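Local structure of hypothetical protein (Pseudomonas aeruginosa, 2H9F) at residues Phe115-Gly120 with Val150-Gly155; Ala328-Gly333 with Val359-Ser364; Gly120-Ala125 with Gly131-Arg136. The protein probably isomerises methylaconitate, as a member of the PrpF family, whose relatives act in the 2-methylcitrate route of propionate breakdown. All coordinates share one frame; numbering follows the deposited sequence.

Interaction 1. Residues Phe115-Gly120 with Val150-Gly155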
ATOM      1  N   PHE A 115      13.980  12.246  12.578  1.00 31.40           N
ATOM      2  CA  PHE A 115      12.996  12.218  13.638  1.00 31.86           C
ATOM      3  C   PHE A 115      13.599  12.575  14.966  1.00 31.84           C
ATOM      4  O   PHE A 115      12.929  13.173  15.789  1.00 33.52           O
ATOM      5  CB  PHE A 115      12.377  10.823  13.748  1.00 33.10           C
ATOM      6  CG  PHE A 115      11.254  10.728  14.751  1.00 29.76           C
ATOM      7  CD1 PHE A 115      10.099  11.480  14.584  1.00 32.85           C
ATOM      8  CD2 PHE A 115      11.346   9.890  15.843  1.00 30.71           C
ATOM      9  CE1 PHE A 115       9.067  11.381  15.498  1.00 31.59           C
ATOM     10  CE2 PHE A 115      10.340   9.816  16.736  1.00 31.27           C
ATOM     11  CZ  PHE A 115       9.192  10.559  16.548  1.00 29.85           C
ATOM     12  N   ALA A 116      14.859  12.181  15.192  1.00 29.67           N
ATOM     13  CA  ALA A 116      15.558  12.526  16.427  1.00 27.54           C
ATOM     14  C   ALA A 116      15.474  14.019  16.672  1.00 28.71           C
ATOM     15  O   ALA A 116      15.311  14.456  17.797  1.00 31.70           O
ATOM     16  CB  ALA A 116      17.029  12.115  16.352  1.00 24.04           C
ATOM     17  N   LEU A 117      15.592  14.799  15.589  1.00 31.60           N
ATOM     18  CA  LEU A 117      15.493  16.260  15.657  1.00 29.67           C
ATOM     19  C   LEU A 117      14.048  16.772  15.732  1.00 31.92           C
ATOM     20  O   LEU A 117      13.764  17.655  16.564  1.00 31.47           O
ATOM     21  CB  LEU A 117      16.241  16.891  14.492  1.00 31.45           C
ATOM     22  CG  LEU A 117      17.780  16.724  14.542  1.00 29.80           C
ATOM     23  CD1 LEU A 117      18.398  16.980  13.168  1.00 27.01           C
ATOM     24  CD2 LEU A 117      18.361  17.672  15.552  1.00 26.59           C
ATOM     25  N   HIS A 118      13.133  16.223  14.925  1.00 29.90           N
ATOM     26  CA  HIS A 118      11.738  16.630  15.043  0.50 30.15           C
ATOM     27  C   HIS A 118      11.225  16.318  16.449  1.00 30.27           C
ATOM     28  O   HIS A 118      10.452  17.070  16.993  1.00 31.03           O
ATOM     29  CB  HIS A 118      10.863  15.952  13.991  0.50 30.02           C
ATOM     30  CG  HIS A 118      11.318  16.172  12.579  0.50 26.93           C
ATOM     31  ND1 HIS A 118      11.280  17.402  11.956  0.50 24.89           N
ATOM     32  CD2 HIS A 118      11.804  15.299  11.667  0.50 23.76           C
ATOM     33  CE1 HIS A 118      11.710  17.265  10.717  0.50 25.52           C
ATOM     34  NE2 HIS A 118      12.024  15.995  10.518  0.50 11.94           N
ATOM     35  N   ALA A 119      11.711  15.246  17.037  1.00 29.99           N
ATOM     36  CA  ALA A 119      11.244  14.804  18.329  1.00 28.94           C
ATOM     37  C   ALA A 119      11.852  15.496  19.524  1.00 29.98           C
ATOM     38  O   ALA A 119      11.443  15.206  20.669  1.00 29.48           O
ATOM     39  CB  ALA A 119      11.448  13.308  18.464  1.00 28.03           C
ATOM     40  N   GLY A 120      12.844  16.350  19.298  1.00 29.71           N
ATOM     41  CA  GLY A 120      13.457  17.108  20.382  1.00 27.73           C
ATOM     42  C   GLY A 120      14.363  16.256  21.218  1.00 28.99           C
ATOM     43  O   GLY A 120      14.562  16.542  22.406  1.00 28.33           O
ATOM     44  N   VAL A 150      22.544  15.299   9.288  1.00 29.01           N
ATOM     45  CA  VAL A 150      21.239  15.797   8.908  1.00 26.82           C
ATOM     46  C   VAL A 150      21.310  17.279   8.683  1.00 27.35           C
ATOM     47  O   VAL A 150      21.725  18.026   9.568  1.00 26.59           O
ATOM     48  CB  VAL A 150      20.179  15.459  10.017  1.00 27.59           C
ATOM     49  CG1 VAL A 150      18.810  16.025   9.649  1.00 27.20           C
ATOM     50  CG2 VAL A 150      20.089  14.002  10.210  1.00 26.13           C
ATOM     51  N   PRO A 151      20.908  17.750   7.485  1.00 28.24           N
ATOM     52  CA  PRO A 151      20.987  19.170   7.293  1.00 26.49           C
ATOM     53  C   PRO A 151      19.904  19.913   8.026  1.00 28.49           C
ATOM     54  O   PRO A 151      18.795  19.391   8.203  1.00 30.25           O
ATOM     55  CB  PRO A 151      20.821  19.319   5.774  1.00 27.85           C
ATOM     56  CG  PRO A 151      19.944  18.168   5.397  1.00 27.17           C
ATOM     57  CD  PRO A 151      20.366  17.060   6.299  1.00 28.60           C
ATOM     58  N   VAL A 152      20.223  21.147   8.388  1.00 28.78           N
ATOM     59  CA  VAL A 152      19.416  21.974   9.262  1.00 28.22           C
ATOM     60  C   VAL A 152      19.403  23.406   8.714  1.00 28.64           C
ATOM     61  O   VAL A 152      20.453  23.951   8.332  1.00 28.84           O
ATOM     62  CB  VAL A 152      19.973  21.965  10.681  1.00 28.84           C
ATOM     63  CG1 VAL A 152      19.283  23.032  11.566  1.00 27.69           C
ATOM     64  CG2 VAL A 152      19.892  20.552  11.290  1.00 27.92           C
ATOM     65  N   SER A 153      18.215  23.992   8.646  1.00 30.37           N
ATOM     66  CA  SER A 153      18.001  25.413   8.281  1.00 31.15           C
ATOM     67  C   SER A 153      17.005  26.017   9.245  1.00 30.45           C
ATOM     68  O   SER A 153      15.959  25.425   9.506  1.00 32.79           O
ATOM     69  CB  SER A 153      17.370  25.589   6.893  1.00 32.80           C
ATOM     70  OG  SER A 153      18.093  24.888   5.916  1.00 35.93           O
ATOM     71  N   GLY A 154      17.324  27.187   9.780  1.00 31.54           N
ATOM     72  CA  GLY A 154      16.437  27.860  10.697  1.00 30.04           C
ATOM     73  C   GLY A 154      16.243  27.046  11.945  1.00 30.20           C
ATOM     74  O   GLY A 154      15.184  27.101  12.548  1.00 32.56           O
ATOM     75  N   GLY A 155      17.246  26.266  12.325  1.00 29.01           N
ATOM     76  CA  GLY A 155      17.126  25.401  13.528  1.00 30.26           C
ATOM     77  C   GLY A 155      16.243  24.174  13.392  1.00 31.09           C
ATOM     78  O   GLY A 155      16.091  23.398  14.362  1.00 31.10           O
TER
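Leu-117 and Val-150 meet tip to tip, the leucine reaching out from the last turns of a helix and the valine from a strand. The tight part is one methyl group: Leu-117 CD1 lies 3.7 Å from Val-150 CG1 and 3.9 Å from Val-150 CB. Leu-117 CG stands anti to its own carbonyl carbon, and chi1 -68° and chi2 162° together put CD1 on the strand side. Val-152, two residues further on, adds a looser touch, with its CG2 4.3 Å from Leu-117 CD1. No hydrogen bond crosses, so dispersion and burial of these methyl groups carry the contact. Val-157 and Cys-133 also pack on Leu-117.

The outer side is looser. Beyond Leu-117 the helix gives way to a Schellman motif at Gly-120, which has positive phi and whose N lies 3.2 Å from Leu-117 O. On the strand side, the chain turns at the exposed Gly-154, whose N is bonded to Asp-130. Helix 106-118 thus lays its C-terminal turn against strand 144-153, through Val-150 and Val-152. This is consistent with the diaminopimelate epimerase-like fold of PrpF proteins, in which curved strands wrap around a central helix.

Interaction 2. Residues Ala328-Gly333 with Val359-Ser364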
ATOM      1  N   ALA A 328      35.502  -2.036  -1.649  1.00 35.62           N
ATOM      2  CA  ALA A 328      36.579  -2.404  -2.536  1.00 36.67           C
ATOM      3  C   ALA A 328      37.301  -1.161  -3.088  1.00 34.44           C
ATOM      4  O   ALA A 328      38.550  -1.146  -3.229  1.00 32.59           O
ATOM      5  CB  ALA A 328      36.050  -3.319  -3.665  1.00 35.37           C
ATOM      6  N   ALA A 329      36.545  -0.098  -3.391  1.00 35.29           N
ATOM      7  CA  ALA A 329      37.165   1.100  -3.891  1.00 35.20           C
ATOM      8  C   ALA A 329      38.142   1.678  -2.869  1.00 35.50           C
ATOM      9  O   ALA A 329      39.221   2.167  -3.226  1.00 36.12           O
ATOM     10  CB  ALA A 329      36.122   2.144  -4.295  1.00 33.53           C
ATOM     11  N   ALA A 330      37.779   1.600  -1.595  1.00 35.72           N
ATOM     12  CA  ALA A 330      38.575   2.199  -0.526  1.00 35.59           C
ATOM     13  C   ALA A 330      39.878   1.431  -0.232  1.00 35.22           C
ATOM     14  O   ALA A 330      40.806   1.987   0.372  1.00 35.64           O
ATOM     15  CB  ALA A 330      37.738   2.330   0.726  1.00 35.08           C
ATOM     16  N   ILE A 331      39.944   0.164  -0.650  1.00 35.26           N
ATOM     17  CA  ILE A 331      41.062  -0.705  -0.305  1.00 34.84           C
ATOM     18  C   ILE A 331      42.017  -0.684  -1.497  1.00 35.18           C
ATOM     19  O   ILE A 331      41.717  -1.208  -2.565  1.00 37.42           O
ATOM     20  CB  ILE A 331      40.633  -2.136   0.111  1.00 36.08           C
ATOM     21  CG1 ILE A 331      39.891  -2.097   1.451  1.00 38.59           C
ATOM     22  CG2 ILE A 331      41.854  -3.068   0.340  1.00 31.36           C
ATOM     23  CD1 ILE A 331      39.163  -3.347   1.798  1.00 35.53           C
ATOM     24  N   PRO A 332      43.165  -0.030  -1.324  1.00 34.87           N
ATOM     25  CA  PRO A 332      44.021   0.165  -2.474  1.00 35.24           C
ATOM     26  C   PRO A 332      44.556  -1.127  -3.032  1.00 35.54           C
ATOM     27  O   PRO A 332      45.041  -1.977  -2.290  1.00 35.89           O
ATOM     28  CB  PRO A 332      45.146   1.047  -1.935  1.00 35.70           C
ATOM     29  CG  PRO A 332      45.082   0.941  -0.524  1.00 35.65           C
ATOM     30  CD  PRO A 332      43.733   0.586  -0.116  1.00 33.71           C
ATOM     31  N   GLY A 333      44.455  -1.284  -4.339  1.00 33.96           N
ATOM     32  CA  GLY A 333      44.964  -2.482  -5.010  1.00 35.70           C
ATOM     33  C   GLY A 333      43.884  -3.374  -5.588  1.00 36.35           C
ATOM     34  O   GLY A 333      44.175  -4.214  -6.434  1.00 37.75           O
ATOM     35  N   VAL A 359      29.208   6.398  -3.009  1.00 37.47           N
ATOM     36  CA  VAL A 359      29.374   5.563  -1.839  1.00 34.64           C
ATOM     37  C   VAL A 359      30.777   5.758  -1.263  1.00 36.77           C
ATOM     38  O   VAL A 359      31.646   6.326  -1.915  1.00 39.98           O
ATOM     39  CB  VAL A 359      29.129   4.080  -2.156  1.00 35.40           C
ATOM     40  CG1 VAL A 359      27.673   3.851  -2.554  1.00 32.50           C
ATOM     41  CG2 VAL A 359      30.121   3.543  -3.198  1.00 34.03           C
ATOM     42  N   GLY A 360      30.985   5.290  -0.039  1.00 35.29           N
ATOM     43  CA  GLY A 360      32.248   5.455   0.608  1.00 35.03           C
ATOM     44  C   GLY A 360      32.510   4.398   1.631  1.00 33.86           C
ATOM     45  O   GLY A 360      31.599   3.687   2.067  1.00 34.16           O
ATOM     46  N   ALA A 361      33.776   4.299   2.014  1.00 33.04           N
ATOM     47  CA  ALA A 361      34.192   3.358   3.031  1.00 33.05           C
ATOM     48  C   ALA A 361      35.514   3.772   3.632  1.00 35.05           C
ATOM     49  O   ALA A 361      36.283   4.528   3.034  1.00 34.66           O
ATOM     50  CB  ALA A 361      34.319   2.001   2.455  1.00 32.19           C
ATOM     51  N   GLU A 362      35.755   3.275   4.830  1.00 35.24           N
ATOM     52  CA  GLU A 362      37.072   3.303   5.446  1.00 38.03           C
ATOM     53  C   GLU A 362      37.389   1.919   5.942  1.00 34.47           C
ATOM     54  O   GLU A 362      36.503   1.200   6.393  1.00 34.10           O
ATOM     55  CB  GLU A 362      37.124   4.263   6.615  1.00 37.22           C
ATOM     56  CG  GLU A 362      37.181   5.706   6.174  1.00 44.60           C
ATOM     57  CD  GLU A 362      37.391   6.659   7.359  1.00 48.98           C
ATOM     58  OE1 GLU A 362      37.859   6.191   8.449  1.00 56.98           O
ATOM     59  OE2 GLU A 362      37.055   7.865   7.196  1.00 57.20           O
ATOM     60  N   ALA A 363      38.655   1.562   5.843  1.00 32.90           N
ATOM     61  CA  ALA A 363      39.134   0.227   6.156  1.00 34.29           C
ATOM     62  C   ALA A 363      40.567   0.322   6.675  1.00 35.93           C
ATOM     63  O   ALA A 363      41.290   1.281   6.366  1.00 36.63           O
ATOM     64  CB  ALA A 363      39.068  -0.644   4.894  1.00 33.27           C
ATOM     65  N   SER A 364      40.975  -0.612   7.517  1.00 38.09           N
ATOM     66  CA  SER A 364      42.340  -0.604   7.979  1.00 40.22           C
ATOM     67  C   SER A 364      42.932  -2.005   7.961  1.00 40.60           C
ATOM     68  O   SER A 364      42.211  -2.999   7.948  1.00 39.27           O
ATOM     69  CB  SER A 364      42.451   0.042   9.352  1.00 40.84           C
ATOM     70  OG  SER A 364      42.052  -0.867  10.331  1.00 48.76           O
TER
HETATM   71  O   HOH W   1      41.749   1.673   3.068  1.00 35.58           O
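Ala-330 and Ile-331, where helix 319-330 runs into the following loop, face Ala-361 and Ala-363 of a strand, and the contact is mainly apolar. Ala-330 CB sits 3.8 Å from Ala-361 CB. The same methyl lies 3.5 Å from Ala-361 O, a van der Waals contact. Next to this pair, Ile-331 CG1 is 3.8 Å from Ala-363 CB, and Ile-331 CD1 is 4.1 Å from it. With chi1 at -68° the ethyl branch of Ile-331, rather than CG2, lies against Ala-363, although the CB does not point straight at the strand. Ala-361 and Ala-363 turn their methyls toward segment 328-333, while Glu-362 between them points away. Small side chains on both sides let the backbones come close: the CA atoms of Ala-330 and Ala-361 are 5.8 Å apart. Trp-370 packs on both Ile-331 and Ala-363.

The polar part runs through water. No direct hydrogen bond joins the segments. Water 1 donates to Ala-330 O at 2.9 Å, and weakly to Ala-363 O at 3.4 Å. It gives Ala-330 O a partner. Nearby backbone groups are bonded locally: Asn-337 holds Ala-329 O through ND2 and Gly-333 N through OD1, and Thr-334 OG1 bonds to Ala-328 O.

The C-terminal part of helix 319-330 and the start of the loop after it thus pack on strand 355-366, consistent with a second copy of the helix-within-curved-strands plan of the diaminopimelate epimerase-like fold.

Interaction 3. Residues Gly120-Ala125 with Gly131-Arg136; sequences GLVDPA and GICEVR
The loop backbone at Val-122 passes the strand at Val-135 with the two CA atoms 7.5 Å apart, and no hydrogen bond crosses between the segments. The side chain of Val-122 reaches toward the strand with both methyls. CG1, anti to the backbone N (chi1 178°), goes to Cys-133, lying 4.3 Å from Cys-133 SG. CG2 goes to Val-135, lying 4.4 Å from Val-135 CG1. The valine thus straddles two residues on the same face of the strand. All three residues are buried, and the touch is loose and wholly apolar.

Asp-123, next along, makes a local polar contact. Its OD1 takes the N-H of Ala-125, with Asp-123 OD1 to Ala-125 N at 3.0 Å, forming an Asx turn. The N-H lies well above the carboxylate plane (61° out of it). Asp-123 OD2 and Arg-136 NH2 carry opposite charges but stay 6.4 Å apart. Arg-136 NH2 forms a salt bridge with Asp-84.

The loop links helix 106-118 to strand 131-139. Ala-116 and Leu-117 of that helix also pack on Val-122, so the valine is held between helix and strand. Along one side of the strand, the backbones of Cys-133 and Val-135 pair with strand 144-153, and strand 85-92 is its other neighbour.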
ATOM      1  N   GLY A 120      12.844  16.350  19.298  1.00 29.71           N
ATOM      2  CA  GLY A 120      13.457  17.108  20.382  1.00 27.73           C
ATOM      3  C   GLY A 120      14.363  16.256  21.218  1.00 28.99           C
ATOM      4  O   GLY A 120      14.562  16.542  22.406  1.00 28.33           O
ATOM      5  N   LEU A 121      14.924  15.201  20.645  1.00 29.18           N
ATOM      6  CA  LEU A 121      15.691  14.272  21.472  1.00 29.38           C
ATOM      7  C   LEU A 121      17.192  14.547  21.445  1.00 29.99           C
ATOM      8  O   LEU A 121      17.959  13.902  22.144  1.00 32.26           O
ATOM      9  CB  LEU A 121      15.406  12.834  21.041  1.00 29.25           C
ATOM     10  CG  LEU A 121      13.987  12.295  21.231  1.00 29.99           C
ATOM     11  CD1 LEU A 121      13.825  10.991  20.460  1.00 29.55           C
ATOM     12  CD2 LEU A 121      13.709  12.101  22.700  1.00 27.00           C
ATOM     13  N   VAL A 122      17.616  15.507  20.636  1.00 32.76           N
ATOM     14  CA  VAL A 122      19.047  15.835  20.528  1.00 30.45           C
ATOM     15  C   VAL A 122      19.408  17.065  21.359  1.00 31.09           C
ATOM     16  O   VAL A 122      18.713  18.066  21.338  1.00 30.48           O
ATOM     17  CB  VAL A 122      19.450  16.037  19.057  1.00 29.11           C
ATOM     18  CG1 VAL A 122      20.923  16.422  18.944  1.00 25.57           C
ATOM     19  CG2 VAL A 122      19.154  14.761  18.274  1.00 28.59           C
ATOM     20  N   ASP A 123      20.499  16.966  22.108  1.00 31.96           N
ATOM     21  CA  ASP A 123      21.020  18.094  22.879  1.00 32.67           C
ATOM     22  C   ASP A 123      21.089  19.308  21.941  1.00 33.25           C
ATOM     23  O   ASP A 123      21.694  19.257  20.874  1.00 32.21           O
ATOM     24  CB  ASP A 123      22.410  17.726  23.405  1.00 33.82           C
ATOM     25  CG  ASP A 123      23.073  18.833  24.243  1.00 37.24           C
ATOM     26  OD1 ASP A 123      22.526  19.963  24.396  1.00 33.76           O
ATOM     27  OD2 ASP A 123      24.173  18.518  24.763  1.00 39.94           O
ATOM     28  N   PRO A 124      20.442  20.408  22.318  1.00 34.91           N
ATOM     29  CA  PRO A 124      20.478  21.580  21.435  1.00 33.69           C
ATOM     30  C   PRO A 124      21.863  22.192  21.251  1.00 33.28           C
ATOM     31  O   PRO A 124      22.083  22.907  20.262  1.00 30.38           O
ATOM     32  CB  PRO A 124      19.536  22.560  22.116  1.00 35.03           C
ATOM     33  CG  PRO A 124      19.496  22.134  23.515  1.00 39.72           C
ATOM     34  CD  PRO A 124      19.637  20.645  23.525  1.00 35.98           C
ATOM     35  N   ALA A 125      22.808  21.897  22.148  1.00 31.63           N
ATOM     36  CA  ALA A 125      24.220  22.290  21.893  1.00 30.99           C
ATOM     37  C   ALA A 125      24.775  21.698  20.591  1.00 30.36           C
ATOM     38  O   ALA A 125      25.781  22.189  20.059  1.00 29.93           O
ATOM     39  CB  ALA A 125      25.141  21.928  23.083  1.00 28.84           C
ATOM     40  N   GLY A 131      23.271  24.509   9.142  1.00 29.47           N
ATOM     41  CA  GLY A 131      24.426  23.669   8.886  1.00 28.32           C
ATOM     42  C   GLY A 131      24.065  22.223   8.890  1.00 28.79           C
ATOM     43  O   GLY A 131      23.058  21.850   8.319  1.00 29.20           O
ATOM     44  N   ILE A 132      24.855  21.412   9.596  1.00 27.78           N
ATOM     45  CA  ILE A 132      24.646  19.974   9.672  1.00 28.77           C
ATOM     46  C   ILE A 132      24.636  19.587  11.126  1.00 27.55           C
ATOM     47  O   ILE A 132      25.443  20.075  11.901  1.00 26.00           O
ATOM     48  CB  ILE A 132      25.748  19.161   8.961  1.00 31.89           C
ATOM     49  CG1 ILE A 132      25.761  19.463   7.441  1.00 33.67           C
ATOM     50  CG2 ILE A 132      25.532  17.697   9.140  1.00 28.67           C
ATOM     51  CD1 ILE A 132      24.529  18.942   6.735  1.00 38.66           C
ATOM     52  N   CYS A 133      23.661  18.771  11.492  1.00 28.73           N
ATOM     53  CA  CYS A 133      23.653  18.156  12.798  1.00 29.22           C
ATOM     54  C   CYS A 133      24.124  16.712  12.710  1.00 28.88           C
ATOM     55  O   CYS A 133      23.566  15.891  11.997  1.00 30.33           O
ATOM     56  CB  CYS A 133      22.252  18.259  13.391  1.00 30.12           C
ATOM     57  SG  CYS A 133      22.245  17.561  15.032  1.00 31.94           S
ATOM     58  N   GLU A 134      25.167  16.392  13.446  1.00 31.03           N
ATOM     59  CA  GLU A 134      25.642  15.035  13.520  1.00 31.95           C
ATOM     60  C   GLU A 134      24.816  14.273  14.533  1.00 30.54           C
ATOM     61  O   GLU A 134      25.054  14.351  15.748  1.00 29.95           O
ATOM     62  CB  GLU A 134      27.109  15.066  13.927  1.00 33.38           C
ATOM     63  CG  GLU A 134      27.818  13.732  13.979  1.00 38.43           C
ATOM     64  CD  GLU A 134      29.250  13.859  14.522  1.00 41.18           C
ATOM     65  OE1 GLU A 134      29.405  13.875  15.758  1.00 45.95           O
ATOM     66  OE2 GLU A 134      30.188  13.959  13.693  1.00 53.56           O
ATOM     67  N   VAL A 135      23.838  13.519  14.046  1.00 30.05           N
ATOM     68  CA  VAL A 135      22.999  12.758  14.946  1.00 28.96           C
ATOM     69  C   VAL A 135      23.657  11.402  15.186  1.00 28.39           C
ATOM     70  O   VAL A 135      23.849  10.641  14.262  1.00 30.06           O
ATOM     71  CB  VAL A 135      21.568  12.575  14.408  1.00 29.14           C
ATOM     72  CG1 VAL A 135      20.737  11.822  15.422  1.00 25.97           C
ATOM     73  CG2 VAL A 135      20.934  13.913  14.070  1.00 27.75           C
ATOM     74  N   ARG A 136      24.006  11.105  16.429  1.00 27.17           N
ATOM     75  CA  ARG A 136      24.667   9.849  16.763  1.00 26.80           C
ATOM     76  C   ARG A 136      23.637   8.809  17.233  1.00 30.49           C
ATOM     77  O   ARG A 136      23.101   8.913  18.346  1.00 30.80           O
ATOM     78  CB  ARG A 136      25.692  10.101  17.858  1.00 27.61           C
ATOM     79  CG  ARG A 136      26.742  11.177  17.485  1.00 26.37           C
ATOM     80  CD  ARG A 136      27.540  11.631  18.722  1.00 26.79           C
ATOM     81  NE  ARG A 136      26.675  12.305  19.691  1.00 28.43           N
ATOM     82  CZ  ARG A 136      26.997  12.581  20.948  1.00 31.96           C
ATOM     83  NH1 ARG A 136      28.186  12.274  21.439  1.00 32.14           N
ATOM     84  NH2 ARG A 136      26.120  13.187  21.728  1.00 33.79           N
TER

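How the interactions relate
Interactions 1 and 3 have centres 7 Å apart. They share Gly-120, and interaction 3 is nested within the loop closed by interaction 1. Their strands are antiparallel neighbours, joined by a probable hydrogen bond from Cys-133 N to Val-150 O. Interaction 1 pairs a leucine of helix 106-118 with two valines; interaction 3 sets a loop valine on a cysteine and a valine, all three buried. Interaction 2 lies apart, its nearest atoms about 16 Å from interaction 1 and about 11 Å from interaction 3. It joins a different helix and strand, is partly buried, and alanines bring its backbones closer. A water bridges it, weakly at Ala-363 O; the others are purely apolar across the segments.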